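Local coordinates for protein CD180 antigen (Mus musculus, PDB 3T6Q) that may cooperate with MD-1 and TLR4 in the innate response of B cells to bacterial lipopolysaccharide and leads to NF-kappa-B activation, at residues N14-C19 / C37-F42; L22-I27 / S41-P46; L62-C67 / D84-T89; D75-Q80 / T99-P104. One frame throughout, in Å; residues are numbered along the deposited sequence. Where two conformers were deposited one is given.

Contact 1 (N14-C19 / C37-F42). With NAG (2-acetamido-2-deoxy-beta-D-glucopyranose), chain P.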
loop_
_atom_site.group_PDB
_atom_site.type_symbol
_atom_site.label_atom_id
_atom_site.label_comp_id
_atom_site.label_asym_id
_atom_site.label_seq_id
_atom_site.Cartn_x
_atom_site.Cartn_y
_atom_site.Cartn_z
ATOM N N ASN A 14 -31.680 17.500 -13.403
ATOM C CA ASN A 14 -31.050 17.144 -14.685
ATOM C C ASN A 14 -29.521 17.271 -14.757
ATOM O O ASN A 14 -28.928 16.954 -15.791
ATOM C CB ASN A 14 -31.681 17.925 -15.848
ATOM C CG ASN A 14 -33.130 17.559 -16.083
ATOM O OD1 ASN A 14 -33.514 16.394 -15.961
ATOM N ND2 ASN A 14 -33.949 18.561 -16.432
ATOM N N LYS A 15 -28.889 17.724 -13.674
ATOM C CA LYS A 15 -27.482 18.093 -13.734
ATOM C C LYS A 15 -26.569 17.364 -12.737
ATOM O O LYS A 15 -25.488 16.897 -13.120
ATOM C CB LYS A 15 -27.340 19.609 -13.554
ATOM C CG LYS A 15 -25.926 20.115 -13.769
ATOM C CD LYS A 15 -25.858 21.628 -13.645
ATOM C CE LYS A 15 -24.421 22.098 -13.505
ATOM N NZ LYS A 15 -24.359 23.578 -13.360
ATOM N N THR A 16 -27.000 17.278 -11.478
ATOM C CA THR A 16 -26.112 16.817 -10.380
ATOM C C THR A 16 -26.790 15.829 -9.484
ATOM O O THR A 16 -27.808 16.136 -8.886
ATOM C CB THR A 16 -25.644 17.990 -9.522
ATOM O OG1 THR A 16 -24.901 18.873 -10.351
ATOM C CG2 THR A 16 -24.737 17.524 -8.355
ATOM N N TYR A 17 -26.208 14.634 -9.385
ATOM C CA TYR A 17 -26.804 13.550 -8.621
ATOM C C TYR A 17 -25.787 12.981 -7.640
ATOM O O TYR A 17 -24.612 12.765 -8.001
ATOM C CB TYR A 17 -27.394 12.472 -9.549
ATOM C CG TYR A 17 -28.606 13.013 -10.284
ATOM C CD1 TYR A 17 -29.893 12.898 -9.740
ATOM C CD2 TYR A 17 -28.448 13.716 -11.486
ATOM C CE1 TYR A 17 -30.992 13.439 -10.396
ATOM C CE2 TYR A 17 -29.536 14.258 -12.145
ATOM C CZ TYR A 17 -30.799 14.120 -11.596
ATOM O OH TYR A 17 -31.863 14.681 -12.257
ATOM N N ASN A 18 -26.241 12.823 -6.398
ATOM C CA ASN A 18 -25.464 12.145 -5.370
ATOM C C ASN A 18 -26.028 10.755 -5.088
ATOM O O ASN A 18 -27.090 10.615 -4.488
ATOM C CB ASN A 18 -25.456 12.973 -4.088
ATOM C CG ASN A 18 -24.526 12.406 -3.042
ATOM O OD1 ASN A 18 -24.490 11.200 -2.804
ATOM N ND2 ASN A 18 -23.736 13.265 -2.444
ATOM N N CYS A 19 -25.309 9.731 -5.536
ATOM C CA CYS A 19 -25.686 8.339 -5.314
ATOM C C CYS A 19 -24.755 7.645 -4.314
ATOM O O CYS A 19 -24.632 6.413 -4.339
ATOM C CB CYS A 19 -25.612 7.572 -6.623
ATOM S SG CYS A 19 -26.231 8.506 -8.033
ATOM N N CYS A 37 -22.651 16.095 -13.257
ATOM C CA CYS A 37 -21.859 15.887 -12.026
ATOM C C CYS A 37 -22.417 14.717 -11.227
ATOM O O CYS A 37 -23.491 14.821 -10.640
ATOM C CB CYS A 37 -21.810 17.163 -11.173
ATOM S SG CYS A 37 -21.240 18.641 -12.048
ATOM N N LEU A 38 -21.670 13.609 -11.219
ATOM C CA LEU A 38 -22.093 12.361 -10.599
ATOM C C LEU A 38 -21.162 11.995 -9.414
ATOM O O LEU A 38 -19.965 11.747 -9.600
ATOM C CB LEU A 38 -22.105 11.222 -11.637
ATOM C CG LEU A 38 -22.800 9.945 -11.094
ATOM C CD1 LEU A 38 -24.201 10.243 -10.584
ATOM C CD2 LEU A 38 -22.813 8.799 -12.093
ATOM N N GLU A 39 -21.737 11.973 -8.221
ATOM C CA GLU A 39 -21.010 11.613 -6.981
ATOM C C GLU A 39 -21.423 10.197 -6.714
ATOM O O GLU A 39 -22.548 9.929 -6.265
ATOM C CB GLU A 39 -21.480 12.550 -5.857
ATOM C CG GLU A 39 -21.474 14.002 -6.337
ATOM C CD GLU A 39 -21.923 15.003 -5.293
ATOM O OE1 GLU A 39 -22.435 14.595 -4.236
ATOM O OE2 GLU A 39 -21.763 16.215 -5.538
ATOM N N PHE A 40 -20.535 9.269 -7.023
ATOM C CA PHE A 40 -20.894 7.868 -6.962
ATOM C C PHE A 40 -20.058 7.100 -5.914
ATOM O O PHE A 40 -19.941 5.875 -6.002
ATOM C CB PHE A 40 -20.709 7.267 -8.379
ATOM C CG PHE A 40 -21.651 6.111 -8.694
ATOM C CD1 PHE A 40 -21.193 4.799 -8.710
ATOM C CD2 PHE A 40 -22.981 6.351 -8.988
ATOM C CE1 PHE A 40 -22.062 3.736 -8.995
ATOM C CE2 PHE A 40 -23.860 5.307 -9.279
ATOM C CZ PHE A 40 -23.395 3.992 -9.283
ATOM N N SER A 41 -19.474 7.813 -4.949
ATOM C CA SER A 41 -18.574 7.167 -3.986
ATOM C C SER A 41 -19.279 6.120 -3.143
ATOM O O SER A 41 -20.479 6.212 -2.889
ATOM C CB SER A 41 -17.892 8.170 -3.071
ATOM O OG SER A 41 -18.837 8.943 -2.361
ATOM N N PHE A 42 -18.498 5.141 -2.706
ATOM C CA PHE A 42 -18.946 4.116 -1.758
ATOM C C PHE A 42 -20.032 3.211 -2.338
ATOM O O PHE A 42 -20.938 2.784 -1.620
ATOM C CB PHE A 42 -19.384 4.717 -0.417
ATOM C CG PHE A 42 -18.268 5.450 0.326
ATOM C CD1 PHE A 42 -18.192 6.829 0.295
ATOM C CD2 PHE A 42 -17.314 4.742 1.063
ATOM C CE1 PHE A 42 -17.187 7.515 0.979
ATOM C CE2 PHE A 42 -16.316 5.421 1.769
ATOM C CZ PHE A 42 -16.237 6.800 1.705
HETATM C C1 NAG P . -35.363 18.390 -16.696
HETATM C C2 NAG P . -35.861 19.808 -17.006
HETATM C C3 NAG P . -37.246 19.803 -17.638
HETATM C C4 NAG P . -37.372 18.783 -18.761
HETATM C C5 NAG P . -36.838 17.416 -18.339
HETATM C C6 NAG P . -36.754 16.477 -19.538
HETATM C C7 NAG P . -35.158 21.697 -15.611
HETATM C C8 NAG P . -35.372 22.458 -14.332
HETATM N N2 NAG P . -35.940 20.635 -15.816
HETATM O O3 NAG P . -37.520 21.085 -18.156
HETATM O O4 NAG P . -38.738 18.689 -19.087
HETATM O O5 NAG P . -35.532 17.529 -17.810
HETATM O O6 NAG P . -37.525 15.330 -19.270
HETATM O O7 NAG P . -34.288 22.053 -16.408
#

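Contact 2 (L22-I27 / S41-P46)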
loop_
_atom_site.group_PDB
_atom_site.type_symbol
_atom_site.label_atom_id
_atom_site.label_comp_id
_atom_site.label_asym_id
_atom_site.label_seq_id
_atom_site.Cartn_x
_atom_site.Cartn_y
_atom_site.Cartn_z
ATOM N N LEU A 22 -25.119 3.864 -1.710
ATOM C CA LEU A 22 -26.350 3.127 -2.031
ATOM C C LEU A 22 -26.147 1.657 -2.415
ATOM O O LEU A 22 -27.097 0.993 -2.810
ATOM C CB LEU A 22 -27.135 3.877 -3.106
ATOM C CG LEU A 22 -27.719 5.211 -2.594
ATOM C CD1 LEU A 22 -28.262 6.056 -3.740
ATOM C CD2 LEU A 22 -28.811 4.902 -1.561
ATOM N N GLY A 23 -24.921 1.152 -2.291
ATOM C CA GLY A 23 -24.582 -0.243 -2.670
ATOM C C GLY A 23 -24.791 -0.596 -4.145
ATOM O O GLY A 23 -25.074 -1.746 -4.454
ATOM N N LEU A 24 -24.613 0.361 -5.061
ATOM C CA LEU A 24 -24.972 0.160 -6.473
ATOM C C LEU A 24 -23.900 -0.562 -7.274
ATOM O O LEU A 24 -22.716 -0.317 -7.071
ATOM C CB LEU A 24 -25.316 1.487 -7.156
ATOM C CG LEU A 24 -26.382 2.403 -6.534
ATOM C CD1 LEU A 24 -26.357 3.757 -7.224
ATOM C CD2 LEU A 24 -27.761 1.775 -6.638
ATOM N N ASN A 25 -24.342 -1.459 -8.164
ATOM C CA ASN A 25 -23.492 -2.269 -9.040
ATOM C C ASN A 25 -23.505 -1.777 -10.472
ATOM O O ASN A 25 -22.785 -2.300 -11.311
ATOM C CB ASN A 25 -23.928 -3.735 -9.036
ATOM C CG ASN A 25 -23.885 -4.356 -7.656
ATOM O OD1 ASN A 25 -22.891 -4.250 -6.947
ATOM N ND2 ASN A 25 -24.961 -5.035 -7.277
ATOM N N GLU A 26 -24.266 -0.726 -10.740
ATOM C CA GLU A 26 -24.306 -0.135 -12.083
ATOM C C GLU A 26 -24.898 1.251 -11.959
ATOM O O GLU A 26 -25.513 1.581 -10.944
ATOM C CB GLU A 26 -25.180 -0.987 -13.019
ATOM C CG GLU A 26 -26.621 -1.108 -12.548
ATOM C CD GLU A 26 -27.472 -2.022 -13.430
ATOM O OE1 GLU A 26 -28.686 -1.746 -13.568
ATOM O OE2 GLU A 26 -26.940 -3.013 -13.989
ATOM N N ILE A 27 -24.763 2.058 -13.000
ATOM C CA ILE A 27 -25.384 3.380 -12.982
ATOM C C ILE A 27 -26.901 3.233 -13.088
ATOM O O ILE A 27 -27.374 2.534 -13.968
ATOM C CB ILE A 27 -24.838 4.235 -14.137
ATOM C CG1 ILE A 27 -23.411 4.624 -13.823
ATOM C CG2 ILE A 27 -25.684 5.490 -14.353
ATOM C CD1 ILE A 27 -22.658 5.035 -15.052
ATOM N N SER A 41 -19.474 7.813 -4.949
ATOM C CA SER A 41 -18.574 7.167 -3.986
ATOM C C SER A 41 -19.279 6.120 -3.143
ATOM O O SER A 41 -20.479 6.212 -2.889
ATOM C CB SER A 41 -17.892 8.170 -3.071
ATOM O OG SER A 41 -18.837 8.943 -2.361
ATOM N N PHE A 42 -18.498 5.141 -2.706
ATOM C CA PHE A 42 -18.946 4.116 -1.758
ATOM C C PHE A 42 -20.032 3.211 -2.338
ATOM O O PHE A 42 -20.938 2.784 -1.620
ATOM C CB PHE A 42 -19.384 4.717 -0.417
ATOM C CG PHE A 42 -18.268 5.450 0.326
ATOM C CD1 PHE A 42 -18.192 6.829 0.295
ATOM C CD2 PHE A 42 -17.314 4.742 1.063
ATOM C CE1 PHE A 42 -17.187 7.515 0.979
ATOM C CE2 PHE A 42 -16.316 5.421 1.769
ATOM C CZ PHE A 42 -16.237 6.800 1.705
ATOM N N ASN A 43 -19.935 2.921 -3.630
ATOM C CA ASN A 43 -20.794 1.903 -4.217
ATOM C C ASN A 43 -19.957 0.672 -4.495
ATOM O O ASN A 43 -18.902 0.478 -3.837
ATOM C CB ASN A 43 -21.548 2.461 -5.437
ATOM C CG ASN A 43 -22.616 3.453 -5.033
ATOM O OD1 ASN A 43 -22.544 4.659 -5.361
ATOM N ND2 ASN A 43 -23.587 2.985 -4.264
ATOM N N VAL A 44 -20.409 -0.186 -5.407
ATOM C CA VAL A 44 -19.772 -1.504 -5.576
ATOM C C VAL A 44 -19.639 -1.875 -7.047
ATOM O O VAL A 44 -20.583 -2.443 -7.630
ATOM C CB VAL A 44 -20.539 -2.634 -4.847
ATOM C CG1 VAL A 44 -19.725 -3.923 -4.904
ATOM C CG2 VAL A 44 -20.842 -2.255 -3.394
ATOM N N LEU A 45 -18.454 -1.618 -7.613
ATOM C CA LEU A 45 -18.178 -1.783 -9.045
ATOM C C LEU A 45 -16.908 -2.594 -9.308
ATOM O O LEU A 45 -15.881 -2.044 -9.694
ATOM C CB LEU A 45 -18.077 -0.397 -9.717
ATOM C CG LEU A 45 -19.289 0.515 -9.561
ATOM C CD1 LEU A 45 -18.842 1.884 -10.048
ATOM C CD2 LEU A 45 -20.532 0.058 -10.334
ATOM N N PRO A 46 -16.968 -3.933 -9.116
ATOM C CA PRO A 46 -15.731 -4.713 -9.101
ATOM C C PRO A 46 -14.953 -4.566 -10.406
ATOM O O PRO A 46 -13.717 -4.517 -10.389
ATOM C CB PRO A 46 -16.252 -6.163 -8.875
ATOM C CG PRO A 46 -17.472 -5.957 -8.070
ATOM C CD PRO A 46 -18.125 -4.730 -8.663
#

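Contact 3 (L62-C67 / D84-T89)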
loop_
_atom_site.group_PDB
_atom_site.type_symbol
_atom_site.label_atom_id
_atom_site.label_comp_id
_atom_site.label_asym_id
_atom_site.label_seq_id
_atom_site.Cartn_x
_atom_site.Cartn_y
_atom_site.Cartn_z
ATOM N N LEU A 62 -16.829 13.119 -12.266
ATOM C CA LEU A 62 -17.248 11.768 -11.886
ATOM C C LEU A 62 -16.400 11.289 -10.688
ATOM O O LEU A 62 -15.202 11.169 -10.792
ATOM C CB LEU A 62 -17.043 10.817 -13.091
ATOM C CG LEU A 62 -17.315 9.306 -12.885
ATOM C CD1 LEU A 62 -18.734 9.118 -12.431
ATOM C CD2 LEU A 62 -16.988 8.539 -14.157
ATOM N N ASP A 63 -17.045 11.012 -9.570
ATOM C CA ASP A 63 -16.339 10.559 -8.377
ATOM C C ASP A 63 -16.693 9.079 -8.072
ATOM O O ASP A 63 -17.830 8.752 -7.677
ATOM C CB ASP A 63 -16.746 11.470 -7.221
ATOM C CG ASP A 63 -15.967 11.199 -5.897
ATOM O OD1 ASP A 63 -15.124 10.276 -5.817
ATOM O OD2 ASP A 63 -16.234 11.948 -4.936
ATOM N N LEU A 64 -15.693 8.225 -8.236
ATOM C CA LEU A 64 -15.772 6.787 -7.975
ATOM C C LEU A 64 -14.915 6.378 -6.708
ATOM O O LEU A 64 -14.434 5.255 -6.601
ATOM C CB LEU A 64 -15.281 6.062 -9.224
ATOM C CG LEU A 64 -16.112 6.344 -10.506
ATOM C CD1 LEU A 64 -15.345 5.886 -11.737
ATOM C CD2 LEU A 64 -17.483 5.720 -10.433
ATOM N N THR A 65 -14.754 7.309 -5.777
ATOM C CA THR A 65 -14.026 7.070 -4.515
ATOM C C THR A 65 -14.521 5.809 -3.817
ATOM O O THR A 65 -15.725 5.642 -3.615
ATOM C CB THR A 65 -14.215 8.252 -3.545
ATOM O OG1 THR A 65 -13.532 9.387 -4.060
ATOM C CG2 THR A 65 -13.679 7.915 -2.113
ATOM N N ARG A 66 -13.591 4.913 -3.495
ATOM C CA ARG A 66 -13.886 3.720 -2.716
ATOM C C ARG A 66 -15.145 2.954 -3.233
ATOM O O ARG A 66 -16.126 2.736 -2.484
ATOM C CB ARG A 66 -13.955 4.003 -1.204
ATOM C CG ARG A 66 -14.009 2.693 -0.379
ATOM C CD ARG A 66 -13.618 2.771 1.082
ATOM N NE ARG A 66 -12.193 3.044 1.223
ATOM C CZ ARG A 66 -11.249 2.132 1.404
ATOM N NH1 ARG A 66 -10.010 2.523 1.493
ATOM N NH2 ARG A 66 -11.540 0.838 1.463
ATOM N N CYS A 67 -15.099 2.575 -4.510
ATOM C CA CYS A 67 -16.187 1.801 -5.147
ATOM C C CYS A 67 -15.830 0.325 -5.323
ATOM O O CYS A 67 -16.478 -0.380 -6.096
ATOM C CB CYS A 67 -16.562 2.412 -6.519
ATOM S SG CYS A 67 -17.681 3.797 -6.247
ATOM N N ASP A 84 -13.935 16.620 -16.921
ATOM C CA ASP A 84 -12.944 17.563 -16.368
ATOM C C ASP A 84 -12.182 16.955 -15.153
ATOM O O ASP A 84 -10.969 17.084 -15.070
ATOM C CB ASP A 84 -13.677 18.850 -15.966
ATOM C CG ASP A 84 -12.732 19.950 -15.483
ATOM O OD1 ASP A 84 -11.818 20.343 -16.233
ATOM O OD2 ASP A 84 -12.914 20.448 -14.357
ATOM N N THR A 85 -12.910 16.287 -14.249
ATOM C CA THR A 85 -12.337 15.715 -12.990
ATOM C C THR A 85 -12.772 14.269 -12.909
ATOM O O THR A 85 -13.948 13.968 -13.099
ATOM C CB THR A 85 -12.863 16.486 -11.756
ATOM O OG1 THR A 85 -12.357 17.819 -11.832
ATOM C CG2 THR A 85 -12.383 15.868 -10.381
ATOM N N LEU A 86 -11.821 13.377 -12.681
ATOM C CA LEU A 86 -12.182 11.979 -12.429
ATOM C C LEU A 86 -11.528 11.551 -11.088
ATOM O O LEU A 86 -10.344 11.774 -10.900
ATOM C CB LEU A 86 -11.625 11.142 -13.569
ATOM C CG LEU A 86 -11.743 9.598 -13.407
ATOM C CD1 LEU A 86 -13.194 9.215 -13.256
ATOM C CD2 LEU A 86 -11.021 8.916 -14.563
ATOM N N VAL A 87 -12.316 11.011 -10.161
ATOM C CA VAL A 87 -11.759 10.631 -8.841
ATOM C C VAL A 87 -11.818 9.101 -8.700
ATOM O O VAL A 87 -12.909 8.542 -8.637
ATOM C CB VAL A 87 -12.578 11.247 -7.714
ATOM C CG1 VAL A 87 -11.913 11.015 -6.340
ATOM C CG2 VAL A 87 -12.780 12.767 -7.918
ATOM N N LEU A 88 -10.663 8.443 -8.690
ATOM C CA LEU A 88 -10.601 6.960 -8.538
ATOM C C LEU A 88 -9.946 6.561 -7.214
ATOM O O LEU A 88 -9.464 5.434 -7.038
ATOM C CB LEU A 88 -9.830 6.334 -9.722
ATOM C CG LEU A 88 -10.766 6.234 -10.963
ATOM C CD1 LEU A 88 -9.876 6.123 -12.195
ATOM C CD2 LEU A 88 -11.751 5.050 -10.867
ATOM N N THR A 89 -9.874 7.527 -6.320
ATOM C CA THR A 89 -9.241 7.363 -5.020
ATOM C C THR A 89 -9.787 6.145 -4.250
ATOM O O THR A 89 -10.992 5.919 -4.240
ATOM C CB THR A 89 -9.465 8.646 -4.214
ATOM O OG1 THR A 89 -8.685 9.678 -4.851
ATOM C CG2 THR A 89 -8.960 8.469 -2.733
#

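Contact 4 (D75-Q80 / T99-P104). With NAG (2-acetamido-2-deoxy-beta-D-glucopyranose), chain R.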
loop_
_atom_site.group_PDB
_atom_site.type_symbol
_atom_site.label_atom_id
_atom_site.label_comp_id
_atom_site.label_asym_id
_atom_site.label_seq_id
_atom_site.Cartn_x
_atom_site.Cartn_y
_atom_site.Cartn_z
ATOM N N ASP A 75 -11.496 1.200 -23.059
ATOM C CA ASP A 75 -12.569 2.162 -23.315
ATOM C C ASP A 75 -13.605 2.357 -22.210
ATOM O O ASP A 75 -14.755 2.708 -22.491
ATOM C CB ASP A 75 -13.293 1.769 -24.629
ATOM C CG ASP A 75 -12.337 1.695 -25.818
ATOM O OD1 ASP A 75 -11.609 2.681 -26.052
ATOM O OD2 ASP A 75 -12.293 0.650 -26.514
ATOM N N THR A 76 -13.216 2.179 -20.935
ATOM C CA THR A 76 -14.166 2.413 -19.844
ATOM C C THR A 76 -14.846 3.826 -19.902
ATOM O O THR A 76 -16.057 3.996 -19.578
ATOM C CB THR A 76 -13.470 2.210 -18.460
ATOM O OG1 THR A 76 -13.140 0.812 -18.291
ATOM C CG2 THR A 76 -14.380 2.643 -17.347
ATOM N N PHE A 77 -14.058 4.823 -20.277
ATOM C CA PHE A 77 -14.513 6.244 -20.241
ATOM C C PHE A 77 -14.736 6.783 -21.649
ATOM O O PHE A 77 -14.591 7.994 -21.912
ATOM C CB PHE A 77 -13.503 7.091 -19.454
ATOM C CG PHE A 77 -13.402 6.655 -18.017
ATOM C CD1 PHE A 77 -12.281 5.976 -17.562
ATOM C CD2 PHE A 77 -14.486 6.843 -17.150
ATOM C CE1 PHE A 77 -12.222 5.528 -16.235
ATOM C CE2 PHE A 77 -14.422 6.411 -15.820
ATOM C CZ PHE A 77 -13.293 5.749 -15.377
ATOM N N GLN A 78 -15.102 5.872 -22.559
ATOM C CA GLN A 78 -15.165 6.217 -24.000
ATOM C C GLN A 78 -16.097 7.364 -24.298
ATOM O O GLN A 78 -15.815 8.115 -25.210
ATOM C CB GLN A 78 -15.544 4.994 -24.888
ATOM C CG GLN A 78 -16.916 4.424 -24.598
ATOM C CD GLN A 78 -17.205 3.169 -25.407
ATOM O OE1 GLN A 78 -16.335 2.663 -26.115
ATOM N NE2 GLN A 78 -18.423 2.667 -25.293
ATOM N N SER A 79 -17.207 7.507 -23.556
ATOM C CA SER A 79 -18.189 8.550 -23.889
ATOM C C SER A 79 -18.026 9.847 -23.105
ATOM O O SER A 79 -18.858 10.770 -23.245
ATOM C CB SER A 79 -19.623 8.065 -23.688
ATOM O OG SER A 79 -19.919 6.908 -24.454
ATOM N N GLN A 80 -16.995 9.913 -22.253
ATOM C CA GLN A 80 -16.806 11.051 -21.324
ATOM C C GLN A 80 -15.855 12.086 -21.960
ATOM O O GLN A 80 -14.827 12.458 -21.393
ATOM C CB GLN A 80 -16.254 10.533 -19.965
ATOM C CG GLN A 80 -17.342 10.048 -19.018
ATOM C CD GLN A 80 -17.974 8.751 -19.494
ATOM O OE1 GLN A 80 -17.294 7.715 -19.564
ATOM N NE2 GLN A 80 -19.261 8.783 -19.786
ATOM N N THR A 99 -6.371 1.879 -23.203
ATOM C CA THR A 99 -7.419 2.754 -23.769
ATOM C C THR A 99 -8.505 3.199 -22.766
ATOM O O THR A 99 -9.536 3.765 -23.155
ATOM C CB THR A 99 -8.112 2.090 -24.997
ATOM O OG1 THR A 99 -8.911 0.974 -24.568
ATOM C CG2 THR A 99 -7.097 1.616 -25.992
ATOM N N ALA A 100 -8.295 2.931 -21.473
ATOM C CA ALA A 100 -9.324 3.228 -20.483
ATOM C C ALA A 100 -9.682 4.706 -20.509
ATOM O O ALA A 100 -10.870 5.069 -20.409
ATOM C CB ALA A 100 -8.864 2.820 -19.077
ATOM N N LEU A 101 -8.667 5.557 -20.703
ATOM C CA LEU A 101 -8.887 7.016 -20.731
ATOM C C LEU A 101 -8.874 7.626 -22.149
ATOM O O LEU A 101 -8.499 8.792 -22.318
ATOM C CB LEU A 101 -7.817 7.711 -19.865
ATOM C CG LEU A 101 -7.901 7.502 -18.346
ATOM C CD1 LEU A 101 -6.615 7.993 -17.678
ATOM C CD2 LEU A 101 -9.119 8.258 -17.827
ATOM N N SER A 102 -9.312 6.862 -23.151
ATOM C CA SER A 102 -9.345 7.343 -24.545
ATOM C C SER A 102 -10.390 8.445 -24.726
ATOM O O SER A 102 -10.183 9.377 -25.478
ATOM C CB SER A 102 -9.606 6.174 -25.520
ATOM O OG SER A 102 -10.939 5.642 -25.331
ATOM N N GLY A 103 -11.508 8.318 -24.022
ATOM C CA GLY A 103 -12.618 9.250 -24.080
ATOM C C GLY A 103 -12.318 10.669 -23.583
ATOM O O GLY A 103 -12.512 11.647 -24.326
ATOM N N PRO A 104 -11.851 10.806 -22.331
ATOM C CA PRO A 104 -11.668 12.157 -21.746
ATOM C C PRO A 104 -10.355 12.871 -22.108
ATOM O O PRO A 104 -9.468 13.079 -21.245
ATOM C CB PRO A 104 -11.753 11.904 -20.238
ATOM C CG PRO A 104 -11.473 10.451 -20.049
ATOM C CD PRO A 104 -11.723 9.727 -21.330
HETATM C C1 NAG R . -18.248 -2.926 -25.586
HETATM C C2 NAG R . -19.286 -2.568 -26.665
HETATM C C3 NAG R . -19.748 -3.842 -27.407
HETATM C C4 NAG R . -18.611 -4.818 -27.751
HETATM C C5 NAG R . -17.813 -5.065 -26.476
HETATM C C6 NAG R . -16.690 -6.088 -26.581
HETATM C C7 NAG R . -20.384 -0.421 -26.086
HETATM C C8 NAG R . -21.554 0.292 -25.491
HETATM N N2 NAG R . -20.389 -1.773 -26.116
HETATM O O3 NAG R . -20.328 -3.457 -28.624
HETATM O O4 NAG R . -19.132 -6.016 -28.301
HETATM O O5 NAG R . -17.265 -3.823 -26.100
HETATM O O6 NAG R . -15.681 -5.558 -27.390
HETATM O O7 NAG R . -19.473 0.282 -26.532
HETATM O O HOH W 1 -9.786 -0.410 -27.199
#

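Contact 1 (N14-C19 / C37-F42)
The Phe40 ring is approached obliquely by Cys19, whose CB lies 3.7 Å from CD2 of Phe40; with its sulfur 5.2 Å from the Phe40 ring centroid, this is a sulfur-aromatic contact. The Asn18 and Glu39 side chains cross at about a right angle, their amide and carboxylate planes 70° apart, while Asn18 OD1 accepts the backbone N-H of Glu20. Both pairs lie on or just beyond the parallel strands 16-18 and 37-39, which join the N-terminal cap of the leucine-rich-repeat solenoid to LRR 1. Four backbone hydrogen bonds link the two segments, from Cys37 N to Lys15 O through to Cys19 N to Glu39 O. On the core side, Leu38 turns CG anti to its backbone N (chi1 -169°), which sets CD1 3.7 Å from SG of Cys19, the sulfur bound to Cys8. Tyr17 OH, also paired with Glu10, accepts from Asn14 N at 3.0 Å. The Asn14 side chain carries a sugar, its ND2 1.4 Å from C1 of N-acetylglucosamine.

Contact 2 (L22-I27 / S41-P46)
Val44 and Leu24 share the one backbone hydrogen bond assigned between these two loops: Val44 N donates to Leu24 O at 2.8 Å, coming in tilted 23° from the carbonyl plane. A weaker link follows one residue on, where the CA-H of Asn25 points at Val44 O (CA to O 3.2 Å, 165° at the hydrogen). Amide contacts make up the second group. Asn43, with CG anti to its carbonyl carbon (chi1 -71°), lies alongside Leu24, and its amide group faces the consecutive backbone nitrogens of Leu22, Gly23 and Leu24. The amide is probably reversed in the model; turned over, it may accept hydrogen bonds from this backbone bend. The Asn25 amide, equally uncertain in its orientation, lies beside Val44 and near its carbonyl. Carbon packing is sparse: the Leu45 methyl CD2 rests against the backbone oxygen of Asn25, 3.4 Å from CD2 to O, and Val44 CG2 approaches Gly23 CA at 4.3 Å. At one end of the contact Phe42 makes a cation-pi contact with a basic side chain of another protein chain. An asparagine directed from the turn after the strand into the backbone of the preceding coil is the hallmark of the leucine-rich repeat, and Asn43 holds that consensus position in LRR 1, here facing the N-terminal cap.

Contact 3 (L62-C67 / D84-T89)
Asp63, which brings OD1 to 3.3 Å from CB of Val87, folds its carboxylate back on its own chain: OD1 accepts both the backbone N-H of Thr65 at 3.0 Å, an Asx turn, and the hydroxyl OG1 of Thr65. The hydroxyl uses the syn lone pair, whereas the N-H comes from the anti side, 33° out of the carboxylate plane. This double grip fixes the carboxylate's rotation; outside the two segments, OD2 of Asp63 is engaged by a basic side chain of another protein chain. Val87 packs closely alongside the turn, its CG1 3.2 Å from Thr65 OG1. The two segments are parallel neighbours in the strand-lined concave side of the leucine-rich-repeat solenoid, LRR 2 against LRR 3. Hydrogen bonds alternate between them and run past the strands to Arg66 N and Thr89 O, 2.9 Å apart. On the core side, Leu62 and Leu86, paired in register and both with CG anti to the backbone N (chi1 175° in Leu62), lie side by side, CD2 of Leu62 4.0 Å from CD1 of Leu86. Leu64 CD1 likewise meets Leu88 CD2 at 3.8 Å. Beyond the strands, Asn91 ND2 donates to the carbonyls of both Leu64 and Leu88, and its OD1 accepts Cys67 N.

Contact 4 (D75-Q80 / T99-P104)
Phe77 and Ala100 are joined through the backbone, Phe77 N donating to Ala100 O at 3.2 Å in the carbonyl plane; the same oxygen lies at the edge of the Phe77 ring. Leu101 CD2 is 3.9 Å from ring atom CD1 of Phe77, and Pro104 CD is 3.7 Å from Phe77 CB, while the methyl CG2 of Thr76 covers one ring face. Gly103 fits tightly, its CA-H directed at Phe77 O. At the other end, Asp75 N donates to Thr99 OG1 at 3.0 Å, and a water bridges that hydroxyl and Asp75 OD2. These paired type I turns belong to LRR 2 and LRR 3 on the convex side of the solenoid, where Phe77 and Phe53 meet with nearly parallel rings, consistent with the phenylalanine spine of leucine-rich repeats. Further out, Gln80 NE2 donates to the carbonyls of Phe53 and Leu56. Gln78 reaches the surface with an extended chain and donates to N-acetylglucosamine, 2.9 Å from NE2 to O7, nearly straight with 168° at the hydrogen.

Overall arrangement
Contacts 1 and 3 belong to one run of parallel strands, 37-39 and 61-63 being neighbours; Phe40 N lies 2.8 Å from Asp63 O, a probable hydrogen bond. Both are buried and rest on regular backbone pairing, with leucines behind. Contact 2, partly buried, shares Ser41 and Phe42 with contact 1; it has a single assigned backbone bond and an asparagine amide set against a backbone bend. Contact 4, also buried but without strands, joins convex-side turns; Leu62 CD2 meets Phe77 CE2 at 3.7 Å, so contacts 3 and 4 close the same hydrophobic core from two sides. Contacts 1, 2 and 3 reach another protein chain; sugars occur at contacts 1 and 4, attached to Asn14 and hydrogen-bonded by Gln78.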